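PDB 5AH1: triacylglycerol lipase from Clostridium botulinum, which hydrolyses ester bonds of triacylglycerols and of synthetic polyesters, as a zinc-binding alpha/beta-hydrolase that probably uses a serine nucleophile. Local coordinates for residues I188-S199 and L213-V224. Residues are numbered along the deposited sequence; the frame is centred on the assembly and turned at random.
Sequences IRTLTQLLSEGS and LFEGGKHWIHSV
Leu195 fits between Leu213, Trp220 and Ile221. Its CD2 sits over one face of the Trp220 indole, 4.1 Å from the centroid of the six-membered ring and 27° off its normal, which meets the criteria for a CH-pi contact; the same methyl touches Leu213 CD1 at 3.7 Å. CD1 packs mainly on Ile221 CG1, at 3.9 Å, and also lies near Trp220 CE3. Placing CG beside the backbone N (chi1 -74°) carries both methyls to the loop side. The Leu195 side chain runs roughly perpendicular to those of Leu213 and Trp220. Leu213 CD1 also rests on Leu194 CB, while Leu194 CD2 reaches the edge of the Phe214 ring.

One to two turns earlier, Thr192 and Ile188 pack on the strand. Thr192 OG1 lies 3.4 Å from Val224 CG2, yet its polar need is met within the helix by Ile188 O, which Thr192 N and OG1 approach from above and below its carbonyl plane. Ile188 and Val224 lie alongside one another with their side chains pointing opposite ways, CD1 against CG1.

Backbone bonds hold the helix end: Gly217 N bonds Ser196 O at 2.9 Å and Lys218 N bonds Leu195 O. Just past the helix, Ser199 N bonds Phe214 O at 3.0 Å. Gly198 and Gly216, both with positive phi, approach to 3.8 Å between CA atoms, and Gly216 CA makes a CA-H...O contact of 3.4 Å with Leu195 O.

Strand 176-181, helix 183-197, which follows the probable nucleophile elbow, and neighbouring parallel strand 221-227 form a beta-alpha-beta crossover, with short helix 200-204 in its second connection. Its chemistry is graded: apolar packing joins helix to strand, whereas Leu195 O and Ser196 O receive loop N-H groups. A water within hydrogen-bonding range of Leu195 O and Leu213 O accepts from Lys218 NZ and probably shares its protons among nearby oxygens.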
loop_
_atom_site.group_PDB
_atom_site.type_symbol
_atom_site.label_atom_id
_atom_site.label_comp_id
_atom_site.label_asym_id
_atom_site.label_seq_id
_atom_site.Cartn_x
_atom_site.Cartn_y
_atom_site.Cartn_z
ATOM N N ILE A 188 7.204 -0.534 0.656
ATOM C CA ILE A 188 8.098 -1.479 1.343
ATOM C C ILE A 188 9.145 -2.068 0.403
ATOM O O ILE A 188 10.277 -2.329 0.818
ATOM C CB ILE A 188 7.332 -2.603 2.129
ATOM C CG1 ILE A 188 6.489 -3.481 1.205
ATOM C CG2 ILE A 188 6.468 -1.948 3.200
ATOM C CD1 ILE A 188 5.861 -4.675 1.906
ATOM N N ARG A 189 8.806 -2.221 -0.880
ATOM C CA ARG A 189 9.813 -2.615 -1.865
ATOM C C ARG A 189 10.909 -1.568 -1.920
ATOM O O ARG A 189 12.086 -1.870 -2.002
ATOM C CB ARG A 189 9.198 -2.799 -3.245
ATOM C CG ARG A 189 8.347 -4.062 -3.445
ATOM C CD ARG A 189 7.575 -4.024 -4.760
ATOM N NE ARG A 189 8.467 -3.675 -5.868
ATOM C CZ ARG A 189 8.142 -2.889 -6.891
ATOM N NH1 ARG A 189 6.886 -2.500 -7.052
ATOM N NH2 ARG A 189 9.071 -2.550 -7.763
ATOM N N THR A 190 10.489 -0.308 -1.913
ATOM C CA THR A 190 11.388 0.853 -2.050
ATOM C C THR A 190 12.304 0.963 -0.825
ATOM O O THR A 190 13.513 1.156 -0.946
ATOM C CB THR A 190 10.588 2.156 -2.238
ATOM O OG1 THR A 190 9.763 2.023 -3.396
ATOM C CG2 THR A 190 11.486 3.375 -2.423
ATOM N N LEU A 191 11.743 0.812 0.372
ATOM C CA LEU A 191 12.568 0.822 1.572
ATOM C C LEU A 191 13.601 -0.299 1.523
ATOM O O LEU A 191 14.768 -0.088 1.859
ATOM C CB LEU A 191 11.703 0.663 2.824
ATOM C CG LEU A 191 12.506 0.596 4.126
ATOM C CD1 LEU A 191 13.077 1.935 4.484
ATOM C CD2 LEU A 191 11.670 0.072 5.295
ATOM N N THR A 192 13.191 -1.484 1.097
ATOM C CA THR A 192 14.100 -2.628 1.075
ATOM C C THR A 192 15.249 -2.383 0.080
ATOM O O THR A 192 16.413 -2.669 0.361
ATOM C CB THR A 192 13.330 -3.924 0.758
ATOM O OG1 THR A 192 12.329 -4.130 1.765
ATOM C CG2 THR A 192 14.268 -5.104 0.720
ATOM N N GLN A 193 14.937 -1.735 -1.041
ATOM C CA GLN A 193 15.927 -1.382 -2.048
ATOM C C GLN A 193 16.950 -0.402 -1.474
ATOM O O GLN A 193 18.162 -0.582 -1.596
ATOM C CB GLN A 193 15.242 -0.768 -3.263
ATOM C CG GLN A 193 16.205 -0.223 -4.300
ATOM C CD GLN A 193 16.976 -1.293 -5.015
ATOM O OE1 GLN A 193 16.497 -2.417 -5.209
ATOM N NE2 GLN A 193 18.195 -0.956 -5.397
ATOM N N LEU A 194 16.451 0.659 -0.848
ATOM C CA LEU A 194 17.321 1.669 -0.271
ATOM C C LEU A 194 18.171 1.106 0.869
ATOM O O LEU A 194 19.372 1.355 0.933
ATOM C CB LEU A 194 16.492 2.867 0.212
ATOM C CG LEU A 194 15.936 3.756 -0.912
ATOM C CD1 LEU A 194 14.962 4.772 -0.369
ATOM C CD2 LEU A 194 17.053 4.470 -1.683
ATOM N N LEU A 195 17.567 0.354 1.780
ATOM C CA LEU A 195 18.340 -0.242 2.858
ATOM C C LEU A 195 19.494 -1.068 2.300
ATOM O O LEU A 195 20.630 -0.942 2.737
ATOM C CB LEU A 195 17.461 -1.111 3.761
ATOM C CG LEU A 195 16.529 -0.347 4.707
ATOM C CD1 LEU A 195 15.545 -1.324 5.329
ATOM C CD2 LEU A 195 17.310 0.399 5.778
ATOM N N SER A 196 19.199 -1.876 1.288
ATOM C CA SER A 196 20.178 -2.815 0.764
ATOM C C SER A 196 21.258 -2.125 -0.055
ATOM O O SER A 196 22.439 -2.418 0.100
ATOM C CB SER A 196 19.475 -3.856 -0.109
ATOM O OG SER A 196 18.499 -4.601 0.608
ATOM N N GLU A 197 20.853 -1.212 -0.931
ATOM C CA GLU A 197 21.775 -0.658 -1.922
ATOM C C GLU A 197 22.013 0.846 -1.825
ATOM O O GLU A 197 22.901 1.360 -2.492
ATOM C CB GLU A 197 21.298 -1.007 -3.333
ATOM C CG GLU A 197 21.255 -2.500 -3.603
ATOM C CD GLU A 197 21.205 -2.826 -5.081
ATOM O OE1 GLU A 197 22.186 -2.533 -5.787
ATOM O OE2 GLU A 197 20.186 -3.359 -5.553
ATOM N N GLY A 198 21.238 1.549 -1.011
ATOM C CA GLY A 198 21.383 2.989 -0.907
ATOM C C GLY A 198 20.939 3.767 -2.142
ATOM O O GLY A 198 20.233 3.238 -3.003
ATOM N N SER A 199 21.344 5.037 -2.204
ATOM C CA SER A 199 21.055 5.922 -3.326
ATOM C C SER A 199 22.334 6.595 -3.793
ATOM O O SER A 199 22.965 7.341 -3.042
ATOM C CB SER A 199 20.055 6.995 -2.901
ATOM O OG SER A 199 20.091 8.069 -3.823
ATOM N N LEU A 213 19.966 5.558 5.787
ATOM C CA LEU A 213 19.131 4.887 4.796
ATOM C C LEU A 213 19.791 4.862 3.421
ATOM O O LEU A 213 19.685 3.890 2.677
ATOM C CB LEU A 213 17.747 5.546 4.710
ATOM C CG LEU A 213 16.795 4.963 3.654
ATOM C CD1 LEU A 213 16.571 3.459 3.889
ATOM C CD2 LEU A 213 15.478 5.715 3.640
ATOM N N PHE A 214 20.443 5.952 3.054
ATOM C CA PHE A 214 20.936 6.094 1.694
ATOM C C PHE A 214 22.319 5.483 1.464
ATOM O O PHE A 214 22.809 5.503 0.335
ATOM C CB PHE A 214 20.940 7.574 1.281
ATOM C CG PHE A 214 19.598 8.241 1.434
ATOM C CD1 PHE A 214 18.462 7.686 0.863
ATOM C CD2 PHE A 214 19.462 9.418 2.159
ATOM C CE1 PHE A 214 17.230 8.273 1.019
ATOM C CE2 PHE A 214 18.226 10.006 2.313
ATOM C CZ PHE A 214 17.112 9.432 1.753
ATOM N N GLU A 215 22.949 4.937 2.506
ATOM C CA GLU A 215 24.319 4.448 2.359
ATOM C C GLU A 215 24.409 3.006 1.864
ATOM O O GLU A 215 25.435 2.620 1.319
ATOM C CB GLU A 215 25.109 4.686 3.652
ATOM C CG GLU A 215 25.292 6.176 3.964
ATOM C CD GLU A 215 26.197 6.470 5.163
ATOM O OE1 GLU A 215 25.891 6.007 6.282
ATOM O OE2 GLU A 215 27.215 7.183 4.998
ATOM N N GLY A 216 23.319 2.256 1.979
ATOM C CA GLY A 216 23.306 0.851 1.612
ATOM C C GLY A 216 23.925 -0.059 2.653
ATOM O O GLY A 216 24.415 0.401 3.687
ATOM N N GLY A 217 23.899 -1.356 2.369
ATOM C CA GLY A 217 24.570 -2.356 3.177
ATOM C C GLY A 217 23.766 -2.881 4.346
ATOM O O GLY A 217 24.320 -3.580 5.187
ATOM N N LYS A 218 22.470 -2.581 4.397
ATOM C CA LYS A 218 21.619 -3.007 5.501
ATOM C C LYS A 218 20.680 -4.109 5.030
ATOM O O LYS A 218 19.981 -3.952 4.016
ATOM C CB LYS A 218 20.827 -1.822 6.059
ATOM C CG LYS A 218 21.729 -0.768 6.654
ATOM C CD LYS A 218 21.010 0.544 6.941
ATOM C CE LYS A 218 21.989 1.664 7.252
ATOM N NZ LYS A 218 22.921 1.923 6.107
ATOM N N HIS A 219 20.675 -5.209 5.780
ATOM C CA HIS A 219 19.895 -6.403 5.456
ATOM C C HIS A 219 18.943 -6.698 6.605
ATOM O O HIS A 219 19.041 -7.702 7.299
ATOM C CB HIS A 219 20.862 -7.540 5.139
ATOM C CG HIS A 219 21.818 -7.161 4.056
ATOM N ND1 HIS A 219 21.416 -6.995 2.749
ATOM C CD2 HIS A 219 23.120 -6.787 4.099
ATOM C CE1 HIS A 219 22.445 -6.598 2.021
ATOM N NE2 HIS A 219 23.490 -6.463 2.815
ATOM N N TRP A 220 18.004 -5.773 6.780
ATOM C CA TRP A 220 17.103 -5.739 7.923
ATOM C C TRP A 220 15.764 -6.409 7.641
ATOM O O TRP A 220 14.956 -6.563 8.548
ATOM C CB TRP A 220 16.792 -4.289 8.262
ATOM C CG TRP A 220 17.939 -3.477 8.773
ATOM C CD1 TRP A 220 19.225 -3.886 9.004
ATOM C CD2 TRP A 220 17.882 -2.101 9.157
ATOM N NE1 TRP A 220 19.968 -2.839 9.502
ATOM C CE2 TRP A 220 19.164 -1.738 9.611
ATOM C CE3 TRP A 220 16.865 -1.136 9.157
ATOM C CZ2 TRP A 220 19.458 -0.450 10.073
ATOM C CZ3 TRP A 220 17.151 0.133 9.608
ATOM C CH2 TRP A 220 18.444 0.468 10.055
ATOM N N ILE A 221 15.516 -6.744 6.373
ATOM C CA ILE A 221 14.204 -7.176 5.912
ATOM C C ILE A 221 14.267 -8.645 5.493
ATOM O O ILE A 221 15.007 -9.000 4.584
ATOM C CB ILE A 221 13.732 -6.329 4.720
ATOM C CG1 ILE A 221 13.873 -4.823 5.025
ATOM C CG2 ILE A 221 12.329 -6.722 4.379
ATOM C CD1 ILE A 221 13.152 -4.348 6.262
ATOM N N HIS A 222 13.525 -9.500 6.186
ATOM C CA HIS A 222 13.511 -10.914 5.834
ATOM C C HIS A 222 12.520 -11.225 4.716
ATOM O O HIS A 222 12.786 -12.074 3.861
ATOM C CB HIS A 222 13.201 -11.771 7.060
ATOM C CG HIS A 222 13.570 -13.202 6.890
ATOM N ND1 HIS A 222 14.787 -13.597 6.379
ATOM C CD2 HIS A 222 12.894 -14.337 7.186
ATOM C CE1 HIS A 222 14.844 -14.916 6.369
ATOM N NE2 HIS A 222 13.703 -15.386 6.835
ATOM N N SER A 223 11.369 -10.562 4.736
ATOM C CA SER A 223 10.378 -10.736 3.702
ATOM C C SER A 223 9.623 -9.455 3.440
ATOM O O SER A 223 9.479 -8.604 4.310
ATOM C CB SER A 223 9.392 -11.846 4.077
ATOM O OG SER A 223 8.518 -11.450 5.115
ATOM N N VAL A 224 9.135 -9.378 2.211
ATOM C CA VAL A 224 8.278 -8.314 1.709
ATOM C C VAL A 224 7.028 -8.972 1.139
ATOM O O VAL A 224 7.118 -9.811 0.250
ATOM C CB VAL A 224 9.005 -7.531 0.596
ATOM C CG1 VAL A 224 8.042 -6.689 -0.253
ATOM C CG2 VAL A 224 10.088 -6.675 1.205
HETATM O O HOH W 1 21.146 1.709 3.736
HETATM O O HOH W 2 18.687 -7.119 1.769
#